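Local coordinates for possible substrate binding protein of ABC transporter system (Rhodopseudomonas palustris, PDB 3N0X), which probably binds a branched-chain amino acid or a related small substrate and hands it to an ABC transporter for uptake, at residues 9-14 with 19-24; 15-20 with 54-59; 183-188 with 207-212; 191-196 with 220-225; 327-330 with 335-338. All coordinates share one frame; numbering follows the deposited sequence. Where two conformers were deposited one is given.

Contact 1: residues 9-14 with 19-24; sequences LIYGKT and AYAKQT
A21 pushes its methyl group into the turn that follows strand 5-11. This is the tight part of the contact. A21 CB lies 3.4 Å from G12 O and 3.6 Å from K13 N, so it packs on the backbone of the turn. The CA atoms of K13 and A21 are 5.2 Å apart. G12 is the centre of an inverse gamma turn, which bends the chain here. Y11 completes the tight side. Its CD2 is 3.7 Å from A21 CB. A21 O meets Y11 CD2 at 3.3 Å, at the ring edge and in the ring plane. Y11 CG is held between the backbone N and the carbonyl carbon (chi1 65°), which brings the CD2 edge of the ring up to A21. L9 CD2 lies over the rim of one ring face and K13 CB over the rim of the opposite one, and Y11 OH is hydrogen-bonded to E25. The rest is looser. L9 CD1 reaches T24 CG2 at 4.0 Å, the one touch between those two residues. K13 is exposed, and its extended chain leads away from the helix. The arrangement is a strand, turn and helix, the opening beta-alpha unit of an alpha/beta lobe in the periplasmic binding protein fold.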
# COMPACT_ATOMS: atom_id res chain seq x y z
N LEU A 9 5.76 -2.48 17.87
CA LEU A 9 5.38 -1.66 16.75
C LEU A 9 6.35 -0.49 16.63
O LEU A 9 6.47 0.33 17.55
CB LEU A 9 3.95 -1.10 16.92
CG LEU A 9 3.53 -0.06 15.87
CD1 LEU A 9 3.43 -0.71 14.48
CD2 LEU A 9 2.19 0.61 16.30
N ILE A 10 7.04 -0.41 15.49
CA ILE A 10 7.95 0.69 15.22
C ILE A 10 7.16 1.57 14.27
O ILE A 10 6.63 1.09 13.28
CB ILE A 10 9.23 0.21 14.54
CG1 ILE A 10 9.82 -1.03 15.23
CG2 ILE A 10 10.30 1.32 14.44
CD1 ILE A 10 10.09 -0.91 16.71
N TYR A 11 7.09 2.86 14.56
CA TYR A 11 6.27 3.80 13.79
C TYR A 11 6.72 5.24 13.96
O TYR A 11 7.38 5.57 14.95
CB TYR A 11 4.78 3.66 14.14
CG TYR A 11 4.28 4.02 15.54
CD1 TYR A 11 5.09 4.06 16.67
CD2 TYR A 11 2.93 4.23 15.72
CE1 TYR A 11 4.57 4.37 17.91
CE2 TYR A 11 2.40 4.53 16.94
CZ TYR A 11 3.20 4.57 18.04
OH TYR A 11 2.67 4.83 19.31
N GLY A 12 6.38 6.08 12.98
CA GLY A 12 6.80 7.47 13.02
C GLY A 12 5.78 8.31 13.76
O GLY A 12 5.13 9.20 13.15
N LYS A 13 5.60 7.98 15.03
CA LYS A 13 4.58 8.62 15.87
C LYS A 13 4.75 10.12 15.95
O LYS A 13 3.75 10.84 16.07
CB LYS A 13 4.59 8.00 17.26
CG LYS A 13 3.45 8.45 18.20
CD LYS A 13 3.73 8.00 19.64
CE LYS A 13 2.57 8.38 20.58
NZ LYS A 13 2.91 8.01 21.99
N THR A 14 5.98 10.62 15.95
CA THR A 14 6.19 12.05 15.84
C THR A 14 6.92 12.39 14.55
O THR A 14 7.59 11.56 13.96
CB THR A 14 6.91 12.67 17.06
OG1 THR A 14 8.17 12.04 17.26
CG2 THR A 14 6.05 12.55 18.34
N ALA A 19 0.29 11.34 11.59
CA ALA A 19 -1.12 10.97 11.44
C ALA A 19 -1.27 9.50 11.00
O ALA A 19 -2.21 8.78 11.42
CB ALA A 19 -1.81 11.84 10.42
N TYR A 20 -0.35 9.10 10.14
CA TYR A 20 -0.39 7.78 9.55
C TYR A 20 0.00 6.75 10.59
O TYR A 20 -0.60 5.67 10.70
CB TYR A 20 0.53 7.67 8.34
CG TYR A 20 0.38 8.80 7.33
CD1 TYR A 20 -0.81 9.53 7.20
CD2 TYR A 20 1.42 9.12 6.49
CE1 TYR A 20 -0.94 10.60 6.27
CE2 TYR A 20 1.31 10.16 5.55
CZ TYR A 20 0.13 10.89 5.46
OH TYR A 20 0.04 11.90 4.52
N ALA A 21 1.03 7.06 11.34
CA ALA A 21 1.50 6.18 12.42
C ALA A 21 0.40 5.95 13.43
O ALA A 21 0.21 4.83 13.91
CB ALA A 21 2.74 6.82 13.11
N LYS A 22 -0.34 6.99 13.80
CA LYS A 22 -1.42 6.81 14.77
C LYS A 22 -2.49 5.85 14.22
O LYS A 22 -3.05 5.03 14.98
CB LYS A 22 -2.01 8.16 15.20
CG LYS A 22 -1.07 9.05 16.03
N GLN A 23 -2.77 5.95 12.91
CA GLN A 23 -3.74 5.05 12.29
C GLN A 23 -3.24 3.61 12.25
O GLN A 23 -4.03 2.67 12.43
CB GLN A 23 -4.11 5.50 10.88
CG GLN A 23 -4.90 6.79 10.86
CD GLN A 23 -5.34 7.21 9.46
OE1 GLN A 23 -4.80 6.75 8.45
NE2 GLN A 23 -6.32 8.10 9.41
N THR A 24 -1.94 3.41 11.98
CA THR A 24 -1.37 2.08 12.00
C THR A 24 -1.62 1.47 13.38
O THR A 24 -2.05 0.32 13.49
CB THR A 24 0.12 2.10 11.74
OG1 THR A 24 0.39 2.61 10.43
CG2 THR A 24 0.71 0.67 11.84

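Contact 2: residues 15-20 with 54-59; sequences GPLEAY and DQSKPD
L17 and S56 carry most of this surface contact. The van der Waals part is small. L17 CD1 is 3.5 Å from S56 OG, and L17 CG is 3.7 Å from the same oxygen. The leucine branch thus lies beside a hydroxyl rather than a hydrocarbon. P16 CD approaches Q55 O more loosely, at 4.4 Å. The polar link runs through water. L17 N donates to a water at 3.0 Å, and this water is 2.6 Å from S56 OG. S56 OG sits beside its own backbone N (chi1 -59°), which turns the hydroxyl toward the water. The remaining bonds shape each loop separately. S56 N donates to D54 OD1 at 2.8 Å in an Asx turn, meeting the oxygen from above the carboxylate plane. D54 OD2 is hydrogen-bonded to T80 and S61, so the carboxylate is held at both oxygens. G15 to E18 form a type I beta turn, closed by E18 N to G15 O at 3.2 Å. L17 and K57 occupy the N-cap positions of helices 18-35 and 58-70. Two loops meeting beyond the C-terminal ends of adjacent parallel strands is typical of this alpha/beta fold; in related binding proteins such loops border the ligand cleft.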
# COMPACT_ATOMS: atom_id res chain seq x y z
N GLY A 15 6.77 13.61 14.09
CA GLY A 15 7.34 13.97 12.82
C GLY A 15 6.35 13.98 11.68
O GLY A 15 5.11 13.98 11.90
N PRO A 16 6.85 13.91 10.45
CA PRO A 16 5.98 14.16 9.31
C PRO A 16 4.89 13.10 9.05
O PRO A 16 3.85 13.39 8.44
CB PRO A 16 6.94 14.28 8.12
CG PRO A 16 8.29 14.00 8.62
CD PRO A 16 8.27 13.74 10.08
N LEU A 17 5.10 11.88 9.54
CA LEU A 17 4.14 10.81 9.28
C LEU A 17 3.27 10.52 10.51
O LEU A 17 2.61 9.46 10.57
CB LEU A 17 4.86 9.54 8.78
CG LEU A 17 5.77 9.78 7.57
CD1 LEU A 17 6.42 8.45 7.12
CD2 LEU A 17 5.06 10.43 6.42
N GLU A 18 3.26 11.44 11.48
CA GLU A 18 2.48 11.29 12.72
C GLU A 18 1.04 10.75 12.52
O GLU A 18 0.61 9.80 13.21
CB GLU A 18 2.41 12.60 13.49
CG GLU A 18 1.44 12.57 14.65
N ALA A 19 0.29 11.34 11.59
CA ALA A 19 -1.12 10.97 11.44
C ALA A 19 -1.27 9.50 11.00
O ALA A 19 -2.21 8.78 11.42
CB ALA A 19 -1.81 11.84 10.42
N TYR A 20 -0.35 9.10 10.14
CA TYR A 20 -0.39 7.78 9.55
C TYR A 20 0.00 6.75 10.59
O TYR A 20 -0.60 5.67 10.70
CB TYR A 20 0.53 7.67 8.34
CG TYR A 20 0.38 8.80 7.33
CD1 TYR A 20 -0.81 9.53 7.20
CD2 TYR A 20 1.42 9.12 6.49
CE1 TYR A 20 -0.94 10.60 6.27
CE2 TYR A 20 1.31 10.16 5.55
CZ TYR A 20 0.13 10.89 5.46
OH TYR A 20 0.04 11.90 4.52
N ASP A 54 9.99 6.16 16.04
CA ASP A 54 11.26 6.39 15.36
C ASP A 54 11.41 7.76 14.72
O ASP A 54 12.43 8.05 14.12
CB ASP A 54 11.58 5.26 14.36
CG ASP A 54 10.64 5.21 13.17
OD1 ASP A 54 9.88 6.17 12.91
OD2 ASP A 54 10.70 4.20 12.43
N GLN A 55 10.39 8.60 14.84
CA GLN A 55 10.37 9.94 14.26
C GLN A 55 10.60 9.97 12.76
O GLN A 55 10.95 10.99 12.21
CB GLN A 55 11.36 10.85 14.99
CG GLN A 55 11.19 10.85 16.50
CD GLN A 55 12.13 11.78 17.21
OE1 GLN A 55 12.47 12.84 16.69
NE2 GLN A 55 12.58 11.38 18.39
N SER A 56 10.37 8.84 12.10
CA SER A 56 10.68 8.68 10.69
C SER A 56 12.14 9.06 10.38
O SER A 56 12.43 9.58 9.28
CB SER A 56 9.67 9.43 9.81
OG SER A 56 8.34 8.93 10.05
N LYS A 57 13.02 8.80 11.34
CA LYS A 57 14.46 9.00 11.16
C LYS A 57 15.15 7.63 11.15
O LYS A 57 15.08 6.88 12.12
CB LYS A 57 15.04 9.89 12.26
CG LYS A 57 14.55 11.34 12.19
CD LYS A 57 15.19 12.19 13.28
CE LYS A 57 14.76 13.66 13.18
NZ LYS A 57 15.23 14.47 14.34
N PRO A 58 15.83 7.29 10.04
CA PRO A 58 16.36 5.92 9.95
C PRO A 58 17.30 5.49 11.06
O PRO A 58 17.19 4.36 11.53
CB PRO A 58 17.10 5.94 8.59
CG PRO A 58 16.31 6.86 7.80
CD PRO A 58 15.90 7.97 8.74
N ASP A 59 18.19 6.37 11.52
CA ASP A 59 19.12 5.98 12.59
C ASP A 59 18.38 5.70 13.90
O ASP A 59 18.75 4.81 14.67
CB ASP A 59 20.21 7.06 12.80
CG ASP A 59 21.27 7.06 11.70
OD1 ASP A 59 21.31 6.11 10.88
OD2 ASP A 59 22.11 8.01 11.67
O HOH W 1 6.82 10.50 11.50

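Contact 3: residues 183-188 with 207-212; sequences TDFTAV and VIWAGG
The backbone is extended at W209, while F185 takes the N-cap position before helix 186-196, and their side chains meet from opposite directions. The rings form an offset edge-to-face pair. The edge of F185 points toward the face of the six-membered ring of W209, with centroids 5.3 Å apart and planes at 67°. F185 CE2 comes to 3.5 Å from W209 CH2, and F185 CZ to 3.7 Å from W209 CZ2. W209 CG lies opposite the backbone N about its first torsion (chi1 -155°), which carries the indole out to F185. The indole is also held at its other end. W209 NE1 donates to G212 O at 2.9 Å, and that oxygen lies in the indole plane. On the other segment, D184 OD1 accepts from T186 N at 2.9 Å and from T186 OG1 at 2.8 Å. The first bond makes an Asx turn just before helix 186-196. Cutting W209 back to an alanine is likely to leave the F185 edge without its aromatic partner and G212 O without the NE1 donor. P215 of helix 215-221 touches both rings. F185 also rests on L147 of strand 142-149, and W209 on V178 of strand 171-178.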
# COMPACT_ATOMS: atom_id res chain seq x y z
N THR A 183 6.00 22.08 -11.55
CA THR A 183 4.71 22.63 -11.15
C THR A 183 3.92 23.23 -12.32
O THR A 183 2.72 23.50 -12.16
CB THR A 183 4.86 23.73 -10.08
OG1 THR A 183 5.71 24.75 -10.60
CG2 THR A 183 5.45 23.15 -8.78
N ASP A 184 4.58 23.46 -13.45
CA ASP A 184 3.93 23.95 -14.66
C ASP A 184 3.93 22.82 -15.67
O ASP A 184 4.99 22.44 -16.17
CB ASP A 184 4.66 25.15 -15.25
CG ASP A 184 3.91 25.78 -16.42
OD1 ASP A 184 3.28 25.08 -17.25
OD2 ASP A 184 3.97 27.03 -16.55
N PHE A 185 2.73 22.34 -15.98
CA PHE A 185 2.55 21.15 -16.86
C PHE A 185 2.11 21.49 -18.26
O PHE A 185 1.71 20.59 -19.01
CB PHE A 185 1.59 20.16 -16.21
CG PHE A 185 2.13 19.57 -14.96
CD1 PHE A 185 1.96 20.24 -13.73
CD2 PHE A 185 2.88 18.40 -14.97
CE1 PHE A 185 2.48 19.75 -12.57
CE2 PHE A 185 3.40 17.90 -13.79
CZ PHE A 185 3.22 18.58 -12.59
N THR A 186 2.19 22.77 -18.64
CA THR A 186 1.70 23.20 -19.94
C THR A 186 2.38 22.46 -21.08
O THR A 186 1.72 21.88 -21.96
CB THR A 186 1.87 24.76 -20.10
OG1 THR A 186 1.19 25.41 -19.02
CG2 THR A 186 1.30 25.21 -21.45
N ALA A 187 3.70 22.45 -21.07
CA ALA A 187 4.46 21.86 -22.17
C ALA A 187 4.29 20.34 -22.24
O ALA A 187 4.00 19.78 -23.31
CB ALA A 187 5.95 22.23 -22.05
N VAL A 188 4.50 19.68 -21.11
CA VAL A 188 4.37 18.22 -21.06
C VAL A 188 2.91 17.79 -21.36
O VAL A 188 2.68 16.78 -22.03
CB VAL A 188 4.92 17.59 -19.75
CG1 VAL A 188 4.07 17.91 -18.55
CG2 VAL A 188 5.00 16.04 -19.88
N VAL A 207 -1.15 8.91 -14.56
CA VAL A 207 -0.18 9.66 -13.81
C VAL A 207 0.28 8.87 -12.57
O VAL A 207 -0.54 8.24 -11.86
CB VAL A 207 -0.77 10.99 -13.37
CG1 VAL A 207 0.27 11.85 -12.61
CG2 VAL A 207 -1.28 11.78 -14.60
N ILE A 208 1.58 8.91 -12.32
CA ILE A 208 2.13 8.42 -11.07
C ILE A 208 2.91 9.62 -10.51
O ILE A 208 3.74 10.22 -11.20
CB ILE A 208 3.00 7.14 -11.20
CG1 ILE A 208 3.63 6.79 -9.85
CG2 ILE A 208 4.08 7.32 -12.27
CD1 ILE A 208 4.37 5.45 -9.82
N TRP A 209 2.63 9.98 -9.27
CA TRP A 209 3.22 11.20 -8.70
C TRP A 209 3.29 11.06 -7.17
O TRP A 209 2.34 10.59 -6.54
CB TRP A 209 2.37 12.42 -9.07
CG TRP A 209 3.13 13.70 -9.07
CD1 TRP A 209 3.27 14.59 -8.03
CD2 TRP A 209 3.88 14.25 -10.16
NE1 TRP A 209 4.03 15.67 -8.43
CE2 TRP A 209 4.42 15.49 -9.73
CE3 TRP A 209 4.12 13.84 -11.48
CZ2 TRP A 209 5.21 16.27 -10.55
CZ3 TRP A 209 4.87 14.62 -12.29
CH2 TRP A 209 5.43 15.83 -11.82
N ALA A 210 4.38 11.52 -6.59
CA ALA A 210 4.53 11.57 -5.12
C ALA A 210 4.83 13.01 -4.73
O ALA A 210 5.58 13.70 -5.39
CB ALA A 210 5.66 10.62 -4.66
N GLY A 211 4.23 13.48 -3.64
CA GLY A 211 4.49 14.84 -3.16
C GLY A 211 3.58 15.84 -3.83
O GLY A 211 2.60 15.47 -4.49
N GLY A 212 3.89 17.12 -3.68
CA GLY A 212 3.07 18.17 -4.26
C GLY A 212 3.33 18.33 -5.74
O GLY A 212 4.16 17.61 -6.33

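Contact 4: residues 191-196 with 220-225; sequences RLFDAL and QDMDPK
F193 turns in against M222 and P224, while its neighbour D194 looks to polar partners: D194 OD1 is gripped by K197 NZ in a salt bridge and by Q190 NE2 in a hydrogen bond. The contact itself is apolar. M222, present as selenomethionine, brings its CB to 3.8 Å from F193 CE2, at the ring edge and in its plane. The M222 chain bends at its third torsion (chi3 71°), which puts its CE 3.9 Å from F193 CE2. M222 SE stands 5.5 Å from the ring centroid and 53° off the ring normal, an oblique Met-aromatic contact. P224 CB comes to 3.8 Å from F193 CE1, again obliquely. F193 CZ thus lies between the two, 3.9 Å from M222 CB and 4.1 Å from P224 CB. I205 and I229 from the neighbouring strands also touch F193, and the Y227 ring meets it. Putting an alanine in place of F193 is likely to open a gap between helix 186-196 and the turn at M222 to P224, leaving M222 and P224 without the ring they share. The chemistry implies that dispersion and shape join the two segments, while charged groups such as D221, paired with R246, have their partners away from the ring.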
# COMPACT_ATOMS: atom_id res chain seq x y z
N ARG A 191 2.36 17.75 -25.02
CA ARG A 191 3.00 16.58 -25.63
C ARG A 191 2.14 15.34 -25.43
O ARG A 191 1.99 14.52 -26.35
CB ARG A 191 4.42 16.35 -25.09
CG ARG A 191 5.39 17.50 -25.44
CD ARG A 191 6.83 17.05 -25.28
NE ARG A 191 7.20 16.70 -23.91
CZ ARG A 191 7.61 17.58 -22.99
NH1 ARG A 191 7.66 18.88 -23.30
NH2 ARG A 191 7.95 17.18 -21.77
N LEU A 192 1.61 15.19 -24.22
CA LEU A 192 0.74 14.05 -23.93
C LEU A 192 -0.52 14.09 -24.76
O LEU A 192 -0.94 13.08 -25.35
CB LEU A 192 0.41 14.01 -22.42
CG LEU A 192 1.58 13.70 -21.48
CD1 LEU A 192 1.22 14.13 -20.07
CD2 LEU A 192 1.95 12.21 -21.51
N PHE A 193 -1.14 15.26 -24.84
CA PHE A 193 -2.35 15.39 -25.66
C PHE A 193 -2.04 15.11 -27.12
O PHE A 193 -2.79 14.37 -27.80
CB PHE A 193 -2.95 16.79 -25.57
CG PHE A 193 -3.42 17.19 -24.21
CD1 PHE A 193 -3.66 16.28 -23.22
CD2 PHE A 193 -3.66 18.53 -23.94
CE1 PHE A 193 -4.11 16.67 -21.98
CE2 PHE A 193 -4.11 18.92 -22.69
CZ PHE A 193 -4.34 18.00 -21.72
N ASP A 194 -0.94 15.67 -27.63
CA ASP A 194 -0.57 15.45 -29.04
C ASP A 194 -0.26 13.98 -29.35
O ASP A 194 -0.58 13.49 -30.45
CB ASP A 194 0.58 16.35 -29.47
CG ASP A 194 0.17 17.81 -29.55
OD1 ASP A 194 -1.05 18.15 -29.50
OD2 ASP A 194 1.09 18.65 -29.65
N ALA A 195 0.30 13.26 -28.37
CA ALA A 195 0.57 11.84 -28.50
C ALA A 195 -0.68 10.94 -28.56
O ALA A 195 -0.59 9.77 -28.96
CB ALA A 195 1.48 11.36 -27.35
N LEU A 196 -1.81 11.44 -28.08
CA LEU A 196 -3.02 10.66 -28.02
C LEU A 196 -4.18 11.14 -28.91
O LEU A 196 -5.06 10.34 -29.22
CB LEU A 196 -3.51 10.63 -26.58
CG LEU A 196 -2.68 9.88 -25.58
CD1 LEU A 196 -3.32 10.14 -24.16
CD2 LEU A 196 -2.56 8.37 -25.87
N GLN A 220 -6.23 18.52 -15.83
CA GLN A 220 -7.69 18.68 -15.95
C GLN A 220 -8.05 20.12 -16.35
O GLN A 220 -8.98 20.35 -17.15
CB GLN A 220 -8.40 18.27 -14.65
CG GLN A 220 -9.94 18.27 -14.69
CD GLN A 220 -10.53 17.11 -15.48
OE1 GLN A 220 -10.19 16.89 -16.64
NE2 GLN A 220 -11.43 16.36 -14.84
N ASP A 221 -7.31 21.11 -15.82
CA ASP A 221 -7.55 22.51 -16.16
C ASP A 221 -7.31 22.78 -17.65
O ASP A 221 -7.86 23.74 -18.21
CB ASP A 221 -6.65 23.48 -15.32
CG ASP A 221 -7.03 23.56 -13.85
OD1 ASP A 221 -8.19 23.30 -13.50
OD2 ASP A 221 -6.12 23.89 -13.03
N MSE A 222 -6.48 21.96 -18.30
CA MSE A 222 -6.22 22.10 -19.74
C MSE A 222 -7.28 21.42 -20.62
O MSE A 222 -7.16 21.45 -21.82
CB MSE A 222 -4.82 21.55 -20.10
CG MSE A 222 -3.70 22.33 -19.42
SE MSE A 222 -1.96 21.40 -19.52
CE MSE A 222 -1.64 21.62 -21.25
N ASP A 223 -8.27 20.79 -20.01
CA ASP A 223 -9.44 20.25 -20.71
C ASP A 223 -9.10 19.12 -21.67
O ASP A 223 -9.29 19.24 -22.87
CB ASP A 223 -10.15 21.40 -21.48
CG ASP A 223 -11.56 21.03 -21.98
OD1 ASP A 223 -12.04 19.95 -21.58
OD2 ASP A 223 -12.18 21.79 -22.78
N PRO A 224 -8.60 18.00 -21.12
CA PRO A 224 -8.30 16.84 -21.96
C PRO A 224 -9.50 16.26 -22.71
O PRO A 224 -9.31 15.66 -23.78
CB PRO A 224 -7.72 15.81 -20.97
CG PRO A 224 -8.20 16.25 -19.65
CD PRO A 224 -8.38 17.75 -19.70
N LYS A 225 -10.70 16.44 -22.17
CA LYS A 225 -11.90 15.92 -22.81
C LYS A 225 -12.09 16.48 -24.21
O LYS A 225 -12.68 15.80 -25.07
CB LYS A 225 -13.15 16.15 -21.95
CG LYS A 225 -14.44 15.49 -22.49

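Contact 5: residues 327-330 with 335-338; sequences VFRK and ALQS
L336 packs along V327 and then over R329. Its CB is 3.9 Å from V327 CG1 in the conformer given, the two side chains lying side by side on one face of the sheet. L336 CG comes next, 4.1 Å from V327 O. At the tip, L336 CD2 sits 4.1 Å from R329 CZ, above the centre of one guanidinium face. R329 reaches that place through a bend at its third torsion (chi3 64°). Its charged end is held by a salt bridge to D332 and by a hydrogen bond from NH1 to I368 O, which probably limits how far the guanidinium plane under the leucine can turn. The backbones carry the register. V327 N donates to L336 O at 3.1 Å, and L336 N to V327 O at 2.8 Å, which makes V327 and L336 an antiparallel hydrogen-bonded pair. F328 and A335 form the next, non-hydrogen-bonded pair on the other face, with F328 CD1 4.2 Å from A335 CB. There the F328 ring also meets F319 and F120. Past the pair, Q337 NE2 donates to A335 O at 3.1 Å in a nearly straight bond (176°). The whole is a beta hairpin, strand 324-328 joined to strand 335-345, within an antiparallel sheet.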
# COMPACT_ATOMS: atom_id res chain seq x y z
N VAL A 327 -1.81 -13.65 1.25
CA VAL A 327 -0.92 -14.79 1.37
C VAL A 327 0.52 -14.30 1.31
O VAL A 327 0.91 -13.53 0.42
CB VAL A 327 -1.24 -15.93 0.34
CG1 VAL A 327 -1.14 -15.46 -1.14
CG2 VAL A 327 -0.35 -17.15 0.59
N PHE A 328 1.34 -14.73 2.27
CA PHE A 328 2.77 -14.42 2.20
C PHE A 328 3.41 -15.35 1.18
O PHE A 328 3.49 -16.55 1.37
CB PHE A 328 3.50 -14.63 3.51
CG PHE A 328 3.20 -13.60 4.58
CD1 PHE A 328 3.38 -12.23 4.37
CD2 PHE A 328 2.79 -14.02 5.83
CE1 PHE A 328 3.14 -11.33 5.36
CE2 PHE A 328 2.57 -13.10 6.86
CZ PHE A 328 2.74 -11.76 6.64
N ARG A 329 3.90 -14.78 0.10
CA ARG A 329 4.54 -15.58 -0.94
C ARG A 329 5.80 -16.18 -0.38
O ARG A 329 6.57 -15.48 0.28
CB ARG A 329 4.83 -14.67 -2.13
CG ARG A 329 5.52 -15.38 -3.30
CD ARG A 329 5.25 -14.65 -4.57
NE ARG A 329 5.81 -13.29 -4.60
CZ ARG A 329 5.67 -12.49 -5.65
NH1 ARG A 329 4.97 -12.91 -6.70
NH2 ARG A 329 6.25 -11.32 -5.65
N LYS A 330 6.03 -17.48 -0.60
CA LYS A 330 7.21 -18.15 -0.08
C LYS A 330 8.54 -17.51 -0.53
O LYS A 330 9.49 -17.37 0.28
CB LYS A 330 7.17 -19.63 -0.50
CG LYS A 330 8.42 -20.47 -0.15
N ALA A 335 3.19 -10.10 0.99
CA ALA A 335 1.77 -10.43 1.00
C ALA A 335 1.16 -10.09 -0.36
O ALA A 335 1.01 -8.93 -0.71
CB ALA A 335 1.02 -9.67 2.11
N LEU A 336 0.72 -11.13 -1.05
CA LEU A 336 -0.15 -10.96 -2.19
C LEU A 336 -1.55 -10.65 -1.65
O LEU A 336 -1.94 -11.14 -0.61
CB LEU A 336 -0.16 -12.20 -3.04
CG LEU A 336 1.24 -12.58 -3.57
CD1 LEU A 336 1.05 -13.79 -4.51
CD2 LEU A 336 1.97 -11.40 -4.26
N GLN A 337 -2.28 -9.81 -2.37
CA GLN A 337 -3.53 -9.26 -1.86
C GLN A 337 -4.33 -8.70 -3.02
O GLN A 337 -3.79 -8.35 -4.07
CB GLN A 337 -3.23 -8.18 -0.81
CG GLN A 337 -2.33 -7.01 -1.32
CD GLN A 337 -1.85 -6.16 -0.20
OE1 GLN A 337 -2.55 -5.23 0.21
NE2 GLN A 337 -0.66 -6.49 0.34
N SER A 338 -5.64 -8.64 -2.82
CA SER A 338 -6.51 -7.95 -3.75
C SER A 338 -6.15 -6.51 -3.85
O SER A 338 -5.59 -5.96 -2.93
CB SER A 338 -7.98 -8.05 -3.28
OG SER A 338 -8.48 -9.36 -3.32

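From the N terminus, contact 1 closes the short loop between strand 5-11 and helix 18-35. Contact 2 starts in that loop, shares A19 and Y20 with contact 1, and closes a longer loop to the start of helix 58-70. A probable hydrogen bond from D54 N to Y11 O joins the two contacts. Contacts 3 and 4 come later, around the four-stranded parallel sheet. Their segments alternate along the chain, so the two cross, and both use helix 186-196. They touch where M222 packs on the backbone of F185 and T186. Contact 5 follows in series and closes the hairpin loop between strands 324-328 and 335-345. It lies about 32 Å from contact 3, centre to centre, on the opposite side of the chain's centre.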